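Local atomic coordinates of 2,3-dihydroxybenzoate-AMP ligase (Mycobacterium smegmatis, PDB entry 5KEI), a protein that belongs to the ANL superfamily of AMP-binding enzymes, which pair a large N-terminal domain with a small C-terminal one. Residues L305-C313 and D337-L345; D367-R378 and F441-V452. All blocks are in the same frame, centred on the assembly; numbering follows the deposited sequence.

Contact 1 and contact 2 follow one another along the chain, neither nesting nor crossing. Coming from the N terminus, contact 1 (305-313 with 337-345) closes first, around 23 residues that include strand 325-328 and the unmodelled residues 314-320; it joins two helices that follow neighbouring parallel strands of the nine-stranded sheet. Contact 2 (367-378 with 441-452) then closes a loop of 62 residues holding three strands of the four-stranded antiparallel sheet, and ties the hairpin end of that sheet to the edge of the larger one. Their centres lie about 20 Å apart, yet they touch: Arg342 of helix 335-344 forms a salt bridge with Glu373 of helix 369-374.

Contact 1: residues L305-C313 and D337-L345; sequences LAKLWAQAC and DAALVRGAL
Ala310 sits where helix 303-310 meets helix 335-344, its methyl group received by three side chains. Its CB lies 3.8 Å from Leu340 CG and 3.9 Å from Leu345 CG, and the CB of Ala344 approaches the same methyl. With no longer side chain on Ala310 or Ala344, their CA atoms come within 5.3 Å of each other. The short axes of 305-310 and 337-344 pass 9.0 Å apart at an angle of 45°. Leu345 reaches back across this crossing. Its CG stands beside the backbone N (chi1 -73°), which brings the isopropyl fork over the backbone of the first helix: CD1 rests 3.7 Å from Ala306 O, while CD2 lies against Trp309 O and Ala310 CA. CD1 also meets CB of Trp309, whose indole leads away from helix 335-344 and donates through NE1 to Pro282 O. Further along, Val341 brings its CG2 branch to within 4.0 Å of Ala306 CB, a plain methyl-to-methyl contact. At the far end of the interface Lys307 leaves its helix extended and then bends at chi3 (61°), so that its chain runs over the carboxylate of Asp337. The ammonium NZ reaches OD2 of Asp337 at 3.5 Å, a long salt bridge whose hydrogen bond is weak. Nearer the helix, Lys307 CG is crossed at about a right angle by the side chain of Leu340. The contact is thus mainly apolar, with one charged pair at the Lys307-Asp337 end. Beneath it lies the nine-stranded sheet: Ala306 touches Val328, and Val341 and Leu345 both touch Leu326 of strand 325-328. Trp309 packs on strand 298-301 and on Ala287 of helix 284-294, while Arg342, on the side of helix 335-344 turned from this contact, meets helix 369-374.

Contact 2: residues D367-R378 and F441-V452; sequences DPPEVLENTQGR and FADGPLAGYLEV
The hairpin loop between strands 432-440 and 450-455 of the four-stranded antiparallel sheet docks, through Tyr449 and Leu446, on helix 369-374 and the loop residues 375-377 beyond it. Tyr449 lies between Val371 and Arg378. CG1 of Val371 makes a CH-pi contact over one face of the ring, 3.8 Å from its centroid, and CD of Arg378 makes another over the opposite face. CB of Tyr449 meets CG2 of Thr375, whose OG1 is turned between the backbone N and carbonyl carbon (chi1 75°) and bonds back to Val371 O. Leu446 lies against the helix: CD2 comes 3.5 Å from Glu370 O and also touches CG2 of Val371, while CD1 lies against CB of Asn374. Backbone bonds tie Gln376 and Gly377 to strand 450-455. Gln376 N donates to Leu450 O at 2.9 Å, and Leu450 N returns a nearly straight bond to Gly377 O at 3.0 Å. The Gln376 side chain, bent at chi2 (63°), adds a third link, its OE1 accepting in the amide plane from Val452 N at 2.9 Å; its NE2 bonds to Gln351. At the outer end of the ring, Tyr449 OH stands 2.7 Å from Asp367 OD2, and Arg378 NE donates weakly to the same hydroxyl at 3.2 Å. The guanidinium stands almost perpendicular to the ring, 85° from its plane. Asp367 OD2 also accepts from Arg364 N. A water accepts from Arg378 NH2, donates to Asp367 OD1 and bonds to the phenol oxygen, so it bridges Asp367 and Arg378 beside that oxygen. The carboxylate and guanidinium would probably polarise the phenol between them, while the bonds at its oxygen and the CH-pi contacts on its two faces limit how the ring can move.

Contact 1: residues L305-C313 and D337-L345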
ATOM      1  N   LEU A 305      17.897  -3.959  -4.913  1.00 29.24           N
ATOM      2  CA  LEU A 305      18.780  -3.208  -4.035  1.00 27.80           C
ATOM      3  C   LEU A 305      19.541  -4.114  -3.080  1.00 32.87           C
ATOM      4  O   LEU A 305      20.690  -3.831  -2.729  1.00 33.29           O
ATOM      5  CB  LEU A 305      17.990  -2.166  -3.250  1.00 24.41           C
ATOM      6  CG  LEU A 305      18.862  -1.149  -2.520  1.00 30.65           C
ATOM      7  CD1 LEU A 305      19.932  -0.582  -3.439  1.00 33.57           C
ATOM      8  CD2 LEU A 305      18.020  -0.036  -1.925  1.00 36.48           C
ATOM      9  N   ALA A 306      18.902  -5.200  -2.652  1.00 29.13           N
ATOM     10  CA  ALA A 306      19.574  -6.174  -1.805  1.00 30.03           C
ATOM     11  C   ALA A 306      20.758  -6.795  -2.556  1.00 34.62           C
ATOM     12  O   ALA A 306      21.840  -6.984  -1.990  1.00 32.83           O
ATOM     13  CB  ALA A 306      18.600  -7.248  -1.345  1.00 28.65           C
ATOM     14  N   LYS A 307      20.548  -7.099  -3.837  1.00 30.83           N
ATOM     15  CA  LYS A 307      21.581  -7.708  -4.665  1.00 32.37           C
ATOM     16  C   LYS A 307      22.740  -6.737  -4.893  1.00 34.92           C
ATOM     17  O   LYS A 307      23.904  -7.120  -4.823  1.00 32.51           O
ATOM     18  CB  LYS A 307      20.993  -8.181  -6.008  1.00 33.17           C
ATOM     19  CG  LYS A 307      22.038  -8.725  -6.966  1.00 36.32           C
ATOM     20  CD  LYS A 307      21.464  -9.654  -8.037  1.00 41.51           C
ATOM     21  CE  LYS A 307      20.446  -8.988  -8.950  1.00 50.47           C
ATOM     22  NZ  LYS A 307      19.926  -9.937 -10.010  1.00 48.92           N
ATOM     23  N   LEU A 308      22.410  -5.476  -5.149  1.00 35.50           N
ATOM     24  CA  LEU A 308      23.416  -4.434  -5.305  1.00 33.53           C
ATOM     25  C   LEU A 308      24.286  -4.290  -4.046  1.00 37.04           C
ATOM     26  O   LEU A 308      25.503  -4.228  -4.162  1.00 41.14           O
ATOM     27  CB  LEU A 308      22.744  -3.101  -5.670  1.00 33.84           C
ATOM     28  CG  LEU A 308      23.662  -1.903  -5.929  1.00 39.02           C
ATOM     29  CD1 LEU A 308      24.493  -2.120  -7.172  1.00 38.93           C
ATOM     30  CD2 LEU A 308      22.883  -0.580  -6.006  1.00 35.83           C
ATOM     31  N   TRP A 309      23.682  -4.264  -2.851  1.00 36.41           N
ATOM     32  CA  TRP A 309      24.452  -4.178  -1.598  1.00 34.06           C
ATOM     33  C   TRP A 309      25.392  -5.345  -1.409  1.00 40.16           C
ATOM     34  O   TRP A 309      26.493  -5.180  -0.901  1.00 45.88           O
ATOM     35  CB  TRP A 309      23.555  -4.149  -0.360  1.00 35.72           C
ATOM     36  CG  TRP A 309      22.831  -2.885  -0.079  1.00 36.16           C
ATOM     37  CD1 TRP A 309      22.563  -1.874  -0.949  1.00 33.41           C
ATOM     38  CD2 TRP A 309      22.260  -2.502   1.177  1.00 31.62           C
ATOM     39  NE1 TRP A 309      21.863  -0.882  -0.313  1.00 35.91           N
ATOM     40  CE2 TRP A 309      21.662  -1.244   0.993  1.00 32.36           C
ATOM     41  CE3 TRP A 309      22.198  -3.106   2.438  1.00 30.30           C
ATOM     42  CZ2 TRP A 309      21.001  -0.572   2.025  1.00 31.64           C
ATOM     43  CZ3 TRP A 309      21.559  -2.441   3.458  1.00 32.12           C
ATOM     44  CH2 TRP A 309      20.965  -1.180   3.248  1.00 30.58           C
ATOM     45  N   ALA A 310      24.908  -6.534  -1.747  1.00 37.04           N
ATOM     46  CA  ALA A 310      25.665  -7.770  -1.580  1.00 36.93           C
ATOM     47  C   ALA A 310      26.947  -7.753  -2.421  1.00 41.98           C
ATOM     48  O   ALA A 310      28.033  -8.047  -1.929  1.00 45.11           O
ATOM     49  CB  ALA A 310      24.795  -8.972  -1.948  1.00 28.34           C
ATOM     50  N   GLN A 311      26.821  -7.385  -3.691  1.00 40.95           N
ATOM     51  CA  GLN A 311      27.984  -7.320  -4.554  1.00 43.01           C
ATOM     52  C   GLN A 311      28.732  -6.008  -4.347  1.00 45.47           C
ATOM     53  O   GLN A 311      29.501  -5.583  -5.198  1.00 48.12           O
ATOM     54  CB  GLN A 311      27.575  -7.502  -6.021  1.00 44.98           C
ATOM     55  CG  GLN A 311      26.704  -6.413  -6.578  1.00 45.55           C
ATOM     56  CD  GLN A 311      26.120  -6.764  -7.932  1.00 44.83           C
ATOM     57  OE1 GLN A 311      25.890  -7.937  -8.240  1.00 42.63           O
ATOM     58  NE2 GLN A 311      25.875  -5.744  -8.751  1.00 46.31           N
ATOM     59  N   ALA A 312      28.498  -5.370  -3.204  1.00 52.14           N
ATOM     60  CA  ALA A 312      29.246  -4.177  -2.814  1.00 51.48           C
ATOM     61  C   ALA A 312      30.218  -4.555  -1.726  1.00 51.08           C
ATOM     62  O   ALA A 312      31.191  -3.853  -1.479  1.00 56.67           O
ATOM     63  CB  ALA A 312      28.319  -3.074  -2.337  1.00 51.87           C
ATOM     64  N   CYS A 313      29.936  -5.679  -1.079  1.00 56.22           N
ATOM     65  CA  CYS A 313      30.807  -6.229  -0.047  1.00 63.44           C
ATOM     66  C   CYS A 313      31.824  -7.197  -0.657  1.00 59.72           C
ATOM     67  O   CYS A 313      31.453  -8.157  -1.339  1.00 54.71           O
ATOM     68  CB  CYS A 313      29.977  -6.938   1.031  1.00 61.61           C
ATOM     69  SG  CYS A 313      29.222  -5.840   2.240  1.00 79.10           S
ATOM     70  N   ASP A 337      19.812 -15.256  -5.917  1.00 30.15           N
ATOM     71  CA  ASP A 337      20.051 -13.938  -5.324  1.00 30.41           C
ATOM     72  C   ASP A 337      19.867 -13.976  -3.809  1.00 28.98           C
ATOM     73  O   ASP A 337      20.592 -13.302  -3.077  1.00 27.81           O
ATOM     74  CB  ASP A 337      19.134 -12.893  -5.949  1.00 26.85           C
ATOM     75  CG  ASP A 337      19.437 -12.657  -7.406  1.00 34.81           C
ATOM     76  OD1 ASP A 337      20.636 -12.626  -7.761  1.00 40.40           O
ATOM     77  OD2 ASP A 337      18.484 -12.515  -8.206  1.00 40.50           O
ATOM     78  N   ALA A 338      18.920 -14.781  -3.336  1.00 31.28           N
ATOM     79  CA  ALA A 338      18.795 -15.035  -1.899  1.00 28.92           C
ATOM     80  C   ALA A 338      20.084 -15.615  -1.373  1.00 32.66           C
ATOM     81  O   ALA A 338      20.552 -15.221  -0.297  1.00 32.29           O
ATOM     82  CB  ALA A 338      17.645 -15.964  -1.601  1.00 28.82           C
ATOM     83  N   ALA A 339      20.661 -16.537  -2.148  1.00 32.17           N
ATOM     84  CA  ALA A 339      21.920 -17.176  -1.769  1.00 35.41           C
ATOM     85  C   ALA A 339      22.999 -16.134  -1.605  1.00 30.35           C
ATOM     86  O   ALA A 339      23.704 -16.112  -0.585  1.00 34.01           O
ATOM     87  CB  ALA A 339      22.346 -18.228  -2.816  1.00 33.61           C
ATOM     88  N   LEU A 340      23.128 -15.278  -2.619  1.00 31.54           N
ATOM     89  CA  LEU A 340      24.130 -14.207  -2.611  1.00 35.85           C
ATOM     90  C   LEU A 340      23.969 -13.320  -1.391  1.00 34.61           C
ATOM     91  O   LEU A 340      24.929 -13.019  -0.682  1.00 33.64           O
ATOM     92  CB  LEU A 340      24.032 -13.349  -3.868  1.00 34.58           C
ATOM     93  CG  LEU A 340      25.032 -12.195  -3.963  1.00 30.52           C
ATOM     94  CD1 LEU A 340      26.433 -12.748  -4.089  1.00 34.25           C
ATOM     95  CD2 LEU A 340      24.705 -11.328  -5.157  1.00 28.11           C
ATOM     96  N   VAL A 341      22.731 -12.919  -1.151  1.00 32.29           N
ATOM     97  CA  VAL A 341      22.428 -12.030  -0.052  1.00 31.49           C
ATOM     98  C   VAL A 341      22.836 -12.613   1.296  1.00 34.06           C
ATOM     99  O   VAL A 341      23.440 -11.919   2.109  1.00 39.56           O
ATOM    100  CB  VAL A 341      20.936 -11.687  -0.032  1.00 30.39           C
ATOM    101  CG1 VAL A 341      20.529 -11.111   1.328  1.00 33.37           C
ATOM    102  CG2 VAL A 341      20.621 -10.735  -1.166  1.00 25.70           C
ATOM    103  N   ARG A 342      22.537 -13.875   1.564  1.00 31.44           N
ATOM    104  CA  ARG A 342      22.912 -14.348   2.892  1.00 38.97           C
ATOM    105  C   ARG A 342      24.235 -15.110   2.900  1.00 35.96           C
ATOM    106  O   ARG A 342      24.510 -15.895   3.795  1.00 43.37           O
ATOM    107  CB  ARG A 342      21.782 -15.174   3.526  1.00 37.28           C
ATOM    108  CG  ARG A 342      21.262 -16.329   2.764  1.00 34.64           C
ATOM    109  CD  ARG A 342      20.017 -16.864   3.470  1.00 34.30           C
ATOM    110  NE  ARG A 342      20.275 -17.223   4.867  1.00 37.36           N
ATOM    111  CZ  ARG A 342      20.953 -18.305   5.262  1.00 40.21           C
ATOM    112  NH1 ARG A 342      21.476 -19.153   4.372  1.00 36.46           N
ATOM    113  NH2 ARG A 342      21.124 -18.532   6.557  1.00 36.91           N
ATOM    114  N   GLY A 343      25.067 -14.849   1.906  1.00 39.26           N
ATOM    115  CA  GLY A 343      26.446 -15.288   1.959  1.00 37.61           C
ATOM    116  C   GLY A 343      27.341 -14.065   2.027  1.00 41.52           C
ATOM    117  O   GLY A 343      28.467 -14.123   2.511  1.00 44.16           O
ATOM    118  N   ALA A 344      26.816 -12.939   1.553  1.00 45.34           N
ATOM    119  CA  ALA A 344      27.597 -11.718   1.427  1.00 42.91           C
ATOM    120  C   ALA A 344      27.134 -10.610   2.374  1.00 45.49           C
ATOM    121  O   ALA A 344      27.899  -9.690   2.662  1.00 51.36           O
ATOM    122  CB  ALA A 344      27.556 -11.231  -0.009  1.00 38.00           C
ATOM    123  N   LEU A 345      25.895 -10.685   2.857  1.00 44.09           N
ATOM    124  CA  LEU A 345      25.345  -9.616   3.705  1.00 43.02           C
ATOM    125  C   LEU A 345      25.024 -10.048   5.131  1.00 45.41           C
ATOM    126  O   LEU A 345      25.512  -9.450   6.085  1.00 50.42           O
ATOM    127  CB  LEU A 345      24.075  -9.028   3.081  1.00 43.07           C
ATOM    128  CG  LEU A 345      24.204  -8.129   1.854  1.00 41.92           C
ATOM    129  CD1 LEU A 345      22.828  -7.563   1.493  1.00 37.43           C
ATOM    130  CD2 LEU A 345      25.201  -7.008   2.117  1.00 39.45           C
TER

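Contact 2: residues D367-R378 and F441-V452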
ATOM      1  N   ASP A 367      13.836 -19.772  10.783  1.00 37.58           N
ATOM      2  CA  ASP A 367      13.576 -20.719   9.689  1.00 32.61           C
ATOM      3  C   ASP A 367      14.810 -21.221   8.959  1.00 32.65           C
ATOM      4  O   ASP A 367      15.752 -20.458   8.737  1.00 34.56           O
ATOM      5  CB  ASP A 367      12.632 -20.098   8.667  1.00 34.61           C
ATOM      6  CG  ASP A 367      11.210 -20.249   9.063  1.00 37.66           C
ATOM      7  OD1 ASP A 367      10.989 -21.002  10.036  1.00 34.18           O
ATOM      8  OD2 ASP A 367      10.327 -19.645   8.411  1.00 34.71           O
ATOM      9  N   PRO A 368      14.792 -22.511   8.563  1.00 33.64           N
ATOM     10  CA  PRO A 368      15.888 -23.149   7.825  1.00 33.91           C
ATOM     11  C   PRO A 368      16.258 -22.417   6.542  1.00 32.07           C
ATOM     12  O   PRO A 368      15.389 -21.851   5.893  1.00 33.64           O
ATOM     13  CB  PRO A 368      15.336 -24.551   7.514  1.00 32.81           C
ATOM     14  CG  PRO A 368      13.912 -24.520   7.849  1.00 31.64           C
ATOM     15  CD  PRO A 368      13.747 -23.488   8.905  1.00 31.74           C
ATOM     16  N   PRO A 369      17.547 -22.441   6.178  1.00 34.31           N
ATOM     17  CA  PRO A 369      18.056 -21.725   5.002  1.00 31.34           C
ATOM     18  C   PRO A 369      17.287 -22.021   3.703  1.00 34.83           C
ATOM     19  O   PRO A 369      17.128 -21.112   2.887  1.00 33.48           O
ATOM     20  CB  PRO A 369      19.510 -22.214   4.903  1.00 28.40           C
ATOM     21  CG  PRO A 369      19.880 -22.539   6.334  1.00 35.64           C
ATOM     22  CD  PRO A 369      18.620 -23.139   6.914  1.00 34.07           C
ATOM     23  N   GLU A 370      16.812 -23.250   3.516  1.00 31.95           N
ATOM     24  CA  GLU A 370      16.073 -23.582   2.303  1.00 35.29           C
ATOM     25  C   GLU A 370      14.732 -22.852   2.268  1.00 34.24           C
ATOM     26  O   GLU A 370      14.206 -22.560   1.189  1.00 35.17           O
ATOM     27  CB  GLU A 370      15.861 -25.101   2.166  1.00 34.79           C
ATOM     28  CG  GLU A 370      15.213 -25.796   3.360  1.00 45.55           C
ATOM     29  CD  GLU A 370      16.212 -26.258   4.436  1.00 48.14           C
ATOM     30  OE1 GLU A 370      17.405 -25.863   4.380  1.00 46.10           O
ATOM     31  OE2 GLU A 370      15.791 -27.027   5.339  1.00 47.02           O
ATOM     32  N   VAL A 371      14.195 -22.549   3.448  1.00 33.18           N
ATOM     33  CA  VAL A 371      12.944 -21.810   3.543  1.00 34.67           C
ATOM     34  C   VAL A 371      13.174 -20.308   3.305  1.00 32.74           C
ATOM     35  O   VAL A 371      12.374 -19.656   2.626  1.00 27.99           O
ATOM     36  CB  VAL A 371      12.269 -22.051   4.895  1.00 30.84           C
ATOM     37  CG1 VAL A 371      11.101 -21.076   5.116  1.00 31.59           C
ATOM     38  CG2 VAL A 371      11.770 -23.479   4.953  1.00 29.41           C
ATOM     39  N   LEU A 372      14.280 -19.781   3.830  1.00 30.27           N
ATOM     40  CA  LEU A 372      14.656 -18.388   3.613  1.00 29.45           C
ATOM     41  C   LEU A 372      14.948 -18.097   2.137  1.00 32.49           C
ATOM     42  O   LEU A 372      14.711 -16.991   1.653  1.00 32.99           O
ATOM     43  CB  LEU A 372      15.888 -18.020   4.441  1.00 26.88           C
ATOM     44  CG  LEU A 372      15.835 -18.203   5.954  1.00 32.07           C
ATOM     45  CD1 LEU A 372      17.135 -17.740   6.608  1.00 29.36           C
ATOM     46  CD2 LEU A 372      14.641 -17.473   6.549  1.00 29.44           C
ATOM     47  N   GLU A 373      15.459 -19.091   1.424  1.00 31.61           N
ATOM     48  CA  GLU A 373      15.980 -18.859   0.085  1.00 31.79           C
ATOM     49  C   GLU A 373      15.001 -19.288  -1.011  1.00 31.84           C
ATOM     50  O   GLU A 373      15.095 -18.803  -2.130  1.00 31.38           O
ATOM     51  CB  GLU A 373      17.337 -19.567  -0.094  1.00 31.31           C
ATOM     52  CG  GLU A 373      18.464 -18.915   0.721  1.00 37.68           C
ATOM     53  CD  GLU A 373      19.861 -19.516   0.499  1.00 42.51           C
ATOM     54  OE1 GLU A 373      20.011 -20.451  -0.318  1.00 47.13           O
ATOM     55  OE2 GLU A 373      20.820 -19.039   1.156  1.00 43.37           O
ATOM     56  N   ASN A 374      14.043 -20.155  -0.702  1.00 29.80           N
ATOM     57  CA  ASN A 374      13.162 -20.643  -1.760  1.00 30.19           C
ATOM     58  C   ASN A 374      11.678 -20.378  -1.557  1.00 31.66           C
ATOM     59  O   ASN A 374      10.860 -20.870  -2.343  1.00 26.32           O
ATOM     60  CB  ASN A 374      13.355 -22.146  -1.956  1.00 30.67           C
ATOM     61  CG  ASN A 374      14.762 -22.493  -2.362  1.00 31.12           C
ATOM     62  OD1 ASN A 374      15.085 -22.512  -3.544  1.00 34.33           O
ATOM     63  ND2 ASN A 374      15.609 -22.771  -1.383  1.00 28.92           N
ATOM     64  N   THR A 375      11.321 -19.646  -0.500  1.00 30.24           N
ATOM     65  CA  THR A 375       9.909 -19.337  -0.246  1.00 31.04           C
ATOM     66  C   THR A 375       9.691 -17.838  -0.069  1.00 28.07           C
ATOM     67  O   THR A 375      10.629 -17.094   0.197  1.00 28.70           O
ATOM     68  CB  THR A 375       9.347 -20.083   1.020  1.00 32.08           C
ATOM     69  OG1 THR A 375       9.827 -19.466   2.226  1.00 31.04           O
ATOM     70  CG2 THR A 375       9.742 -21.554   1.008  1.00 32.21           C
ATOM     71  N   GLN A 376       8.447 -17.395  -0.212  1.00 28.14           N
ATOM     72  CA  GLN A 376       8.106 -16.025   0.147  1.00 30.71           C
ATOM     73  C   GLN A 376       7.246 -16.004   1.428  1.00 30.96           C
ATOM     74  O   GLN A 376       6.329 -15.190   1.550  1.00 27.00           O
ATOM     75  CB  GLN A 376       7.378 -15.317  -1.008  1.00 30.66           C
ATOM     76  CG  GLN A 376       8.256 -14.961  -2.207  1.00 27.31           C
ATOM     77  CD  GLN A 376       8.857 -16.171  -2.906  1.00 31.68           C
ATOM     78  OE1 GLN A 376       8.144 -16.960  -3.551  1.00 30.04           O
ATOM     79  NE2 GLN A 376      10.186 -16.322  -2.789  1.00 26.79           N
ATOM     80  N   GLY A 377       7.547 -16.903   2.370  1.00 28.04           N
ATOM     81  CA  GLY A 377       6.939 -16.872   3.697  1.00 28.97           C
ATOM     82  C   GLY A 377       5.562 -17.500   3.856  1.00 30.67           C
ATOM     83  O   GLY A 377       5.126 -18.284   3.012  1.00 36.93           O
ATOM     84  N   ARG A 378       4.881 -17.185   4.954  1.00 25.54           N
ATOM     85  CA  ARG A 378       3.520 -17.667   5.177  1.00 27.97           C
ATOM     86  C   ARG A 378       2.815 -16.600   6.024  1.00 25.59           C
ATOM     87  O   ARG A 378       3.501 -15.724   6.572  1.00 24.24           O
ATOM     88  CB  ARG A 378       3.512 -19.081   5.837  1.00 29.11           C
ATOM     89  CG  ARG A 378       4.135 -19.172   7.225  1.00 29.09           C
ATOM     90  CD  ARG A 378       4.167 -20.606   7.789  1.00 32.84           C
ATOM     91  NE  ARG A 378       4.995 -20.634   8.992  1.00 32.12           N
ATOM     92  CZ  ARG A 378       4.539 -20.393  10.217  1.00 28.41           C
ATOM     93  NH1 ARG A 378       3.258 -20.146  10.404  1.00 32.89           N
ATOM     94  NH2 ARG A 378       5.360 -20.397  11.258  1.00 31.20           N
ATOM     95  N   PHE A 441       3.240 -24.901  -1.019  1.00 41.63           N
ATOM     96  CA  PHE A 441       3.773 -26.261  -1.001  1.00 42.80           C
ATOM     97  C   PHE A 441       2.999 -27.125   0.001  1.00 45.41           C
ATOM     98  O   PHE A 441       2.764 -26.710   1.147  1.00 45.51           O
ATOM     99  CB  PHE A 441       5.266 -26.254  -0.664  1.00 42.42           C
ATOM    100  CG  PHE A 441       6.108 -25.471  -1.634  1.00 39.76           C
ATOM    101  CD1 PHE A 441       6.516 -26.038  -2.831  1.00 36.61           C
ATOM    102  CD2 PHE A 441       6.509 -24.176  -1.340  1.00 38.16           C
ATOM    103  CE1 PHE A 441       7.296 -25.321  -3.732  1.00 40.60           C
ATOM    104  CE2 PHE A 441       7.288 -23.452  -2.234  1.00 39.88           C
ATOM    105  CZ  PHE A 441       7.682 -24.021  -3.430  1.00 39.65           C
ATOM    106  N   ALA A 442       2.592 -28.316  -0.432  1.00 49.50           N
ATOM    107  CA  ALA A 442       1.797 -29.206   0.423  1.00 53.34           C
ATOM    108  C   ALA A 442       2.653 -30.288   1.089  1.00 46.98           C
ATOM    109  O   ALA A 442       2.208 -30.947   2.018  1.00 49.37           O
ATOM    110  CB  ALA A 442       0.667 -29.850  -0.385  1.00 46.53           C
ATOM    111  N   ASP A 443       3.884 -30.446   0.613  1.00 52.41           N
ATOM    112  CA  ASP A 443       4.758 -31.541   1.032  1.00 53.93           C
ATOM    113  C   ASP A 443       6.228 -31.074   0.977  1.00 53.13           C
ATOM    114  O   ASP A 443       6.527 -30.027   0.403  1.00 48.97           O
ATOM    115  CB  ASP A 443       4.512 -32.763   0.127  1.00 58.45           C
ATOM    116  CG  ASP A 443       5.340 -33.981   0.519  1.00 77.90           C
ATOM    117  OD1 ASP A 443       5.872 -34.022   1.656  1.00 74.34           O
ATOM    118  OD2 ASP A 443       5.460 -34.904  -0.324  1.00 85.62           O
ATOM    119  N   GLY A 444       7.135 -31.836   1.585  1.00 48.61           N
ATOM    120  CA  GLY A 444       8.541 -31.486   1.600  1.00 41.33           C
ATOM    121  C   GLY A 444       8.921 -30.565   2.749  1.00 45.80           C
ATOM    122  O   GLY A 444       8.100 -30.292   3.637  1.00 45.05           O
ATOM    123  N   PRO A 445      10.174 -30.071   2.734  1.00 44.94           N
ATOM    124  CA  PRO A 445      10.686 -29.156   3.768  1.00 43.04           C
ATOM    125  C   PRO A 445      10.151 -27.728   3.629  1.00 42.94           C
ATOM    126  O   PRO A 445      10.268 -26.943   4.581  1.00 37.48           O
ATOM    127  CB  PRO A 445      12.204 -29.200   3.556  1.00 41.39           C
ATOM    128  CG  PRO A 445      12.374 -29.554   2.110  1.00 40.68           C
ATOM    129  CD  PRO A 445      11.218 -30.457   1.761  1.00 39.56           C
ATOM    130  N   LEU A 446       9.562 -27.413   2.473  1.00 41.46           N
ATOM    131  CA  LEU A 446       8.970 -26.095   2.229  1.00 40.44           C
ATOM    132  C   LEU A 446       7.464 -26.119   2.457  1.00 40.25           C
ATOM    133  O   LEU A 446       6.761 -25.176   2.094  1.00 40.85           O
ATOM    134  CB  LEU A 446       9.263 -25.609   0.803  1.00 36.97           C
ATOM    135  CG  LEU A 446      10.713 -25.666   0.312  1.00 34.80           C
ATOM    136  CD1 LEU A 446      10.830 -25.077  -1.082  1.00 35.23           C
ATOM    137  CD2 LEU A 446      11.671 -24.971   1.284  1.00 36.41           C
ATOM    138  N   ALA A 447       6.977 -27.195   3.063  1.00 43.20           N
ATOM    139  CA  ALA A 447       5.546 -27.358   3.312  1.00 44.29           C
ATOM    140  C   ALA A 447       4.980 -26.238   4.183  1.00 41.41           C
ATOM    141  O   ALA A 447       5.571 -25.870   5.192  1.00 39.34           O
ATOM    142  CB  ALA A 447       5.278 -28.705   3.965  1.00 39.29           C
ATOM    143  N   GLY A 448       3.824 -25.708   3.793  1.00 41.89           N
ATOM    144  CA  GLY A 448       3.185 -24.636   4.544  1.00 35.59           C
ATOM    145  C   GLY A 448       3.510 -23.261   3.989  1.00 36.49           C
ATOM    146  O   GLY A 448       2.823 -22.275   4.282  1.00 36.07           O
ATOM    147  N   TYR A 449       4.557 -23.191   3.173  1.00 34.61           N
ATOM    148  CA  TYR A 449       5.035 -21.911   2.683  1.00 33.84           C
ATOM    149  C   TYR A 449       4.547 -21.615   1.266  1.00 35.27           C
ATOM    150  O   TYR A 449       4.181 -22.516   0.505  1.00 35.80           O
ATOM    151  CB  TYR A 449       6.566 -21.852   2.781  1.00 32.01           C
ATOM    152  CG  TYR A 449       7.007 -21.660   4.220  1.00 32.93           C
ATOM    153  CD1 TYR A 449       7.274 -20.389   4.719  1.00 27.27           C
ATOM    154  CD2 TYR A 449       7.105 -22.750   5.096  1.00 34.90           C
ATOM    155  CE1 TYR A 449       7.649 -20.195   6.053  1.00 32.01           C
ATOM    156  CE2 TYR A 449       7.472 -22.572   6.435  1.00 33.43           C
ATOM    157  CZ  TYR A 449       7.740 -21.286   6.912  1.00 37.70           C
ATOM    158  OH  TYR A 449       8.112 -21.090   8.235  1.00 32.54           O
ATOM    159  N   LEU A 450       4.521 -20.326   0.950  1.00 33.51           N
ATOM    160  CA  LEU A 450       4.099 -19.834  -0.347  1.00 35.51           C
ATOM    161  C   LEU A 450       5.259 -19.663  -1.322  1.00 33.56           C
ATOM    162  O   LEU A 450       6.373 -19.342  -0.915  1.00 32.54           O
ATOM    163  CB  LEU A 450       3.392 -18.489  -0.182  1.00 33.60           C
ATOM    164  CG  LEU A 450       1.980 -18.533   0.375  1.00 38.12           C
ATOM    165  CD1 LEU A 450       1.380 -17.127   0.375  1.00 36.64           C
ATOM    166  CD2 LEU A 450       1.143 -19.493  -0.447  1.00 36.33           C
ATOM    167  N   GLU A 451       4.990 -19.860  -2.611  1.00 33.48           N
ATOM    168  CA  GLU A 451       5.892 -19.362  -3.650  1.00 36.87           C
ATOM    169  C   GLU A 451       5.140 -18.541  -4.692  1.00 39.22           C
ATOM    170  O   GLU A 451       4.129 -18.994  -5.229  1.00 40.48           O
ATOM    171  CB  GLU A 451       6.627 -20.490  -4.351  1.00 40.74           C
ATOM    172  CG  GLU A 451       7.485 -19.968  -5.492  1.00 45.86           C
ATOM    173  CD  GLU A 451       8.226 -21.059  -6.234  1.00 44.18           C
ATOM    174  OE1 GLU A 451       7.689 -22.184  -6.330  1.00 46.83           O
ATOM    175  OE2 GLU A 451       9.349 -20.787  -6.708  1.00 47.56           O
ATOM    176  N   VAL A 452       5.637 -17.336  -4.970  1.00 36.50           N
ATOM    177  CA  VAL A 452       5.032 -16.446  -5.961  1.00 35.39           C
ATOM    178  C   VAL A 452       5.620 -16.754  -7.328  1.00 40.98           C
ATOM    179  O   VAL A 452       6.842 -16.706  -7.508  1.00 41.22           O
ATOM    180  CB  VAL A 452       5.271 -14.947  -5.629  1.00 33.47           C
ATOM    181  CG1 VAL A 452       4.743 -14.085  -6.737  1.00 28.63           C
ATOM    182  CG2 VAL A 452       4.623 -14.557  -4.293  1.00 32.64           C
TER
HETATM  183  O   HOH W   1       8.454 -21.322  11.182  1.00 32.37           O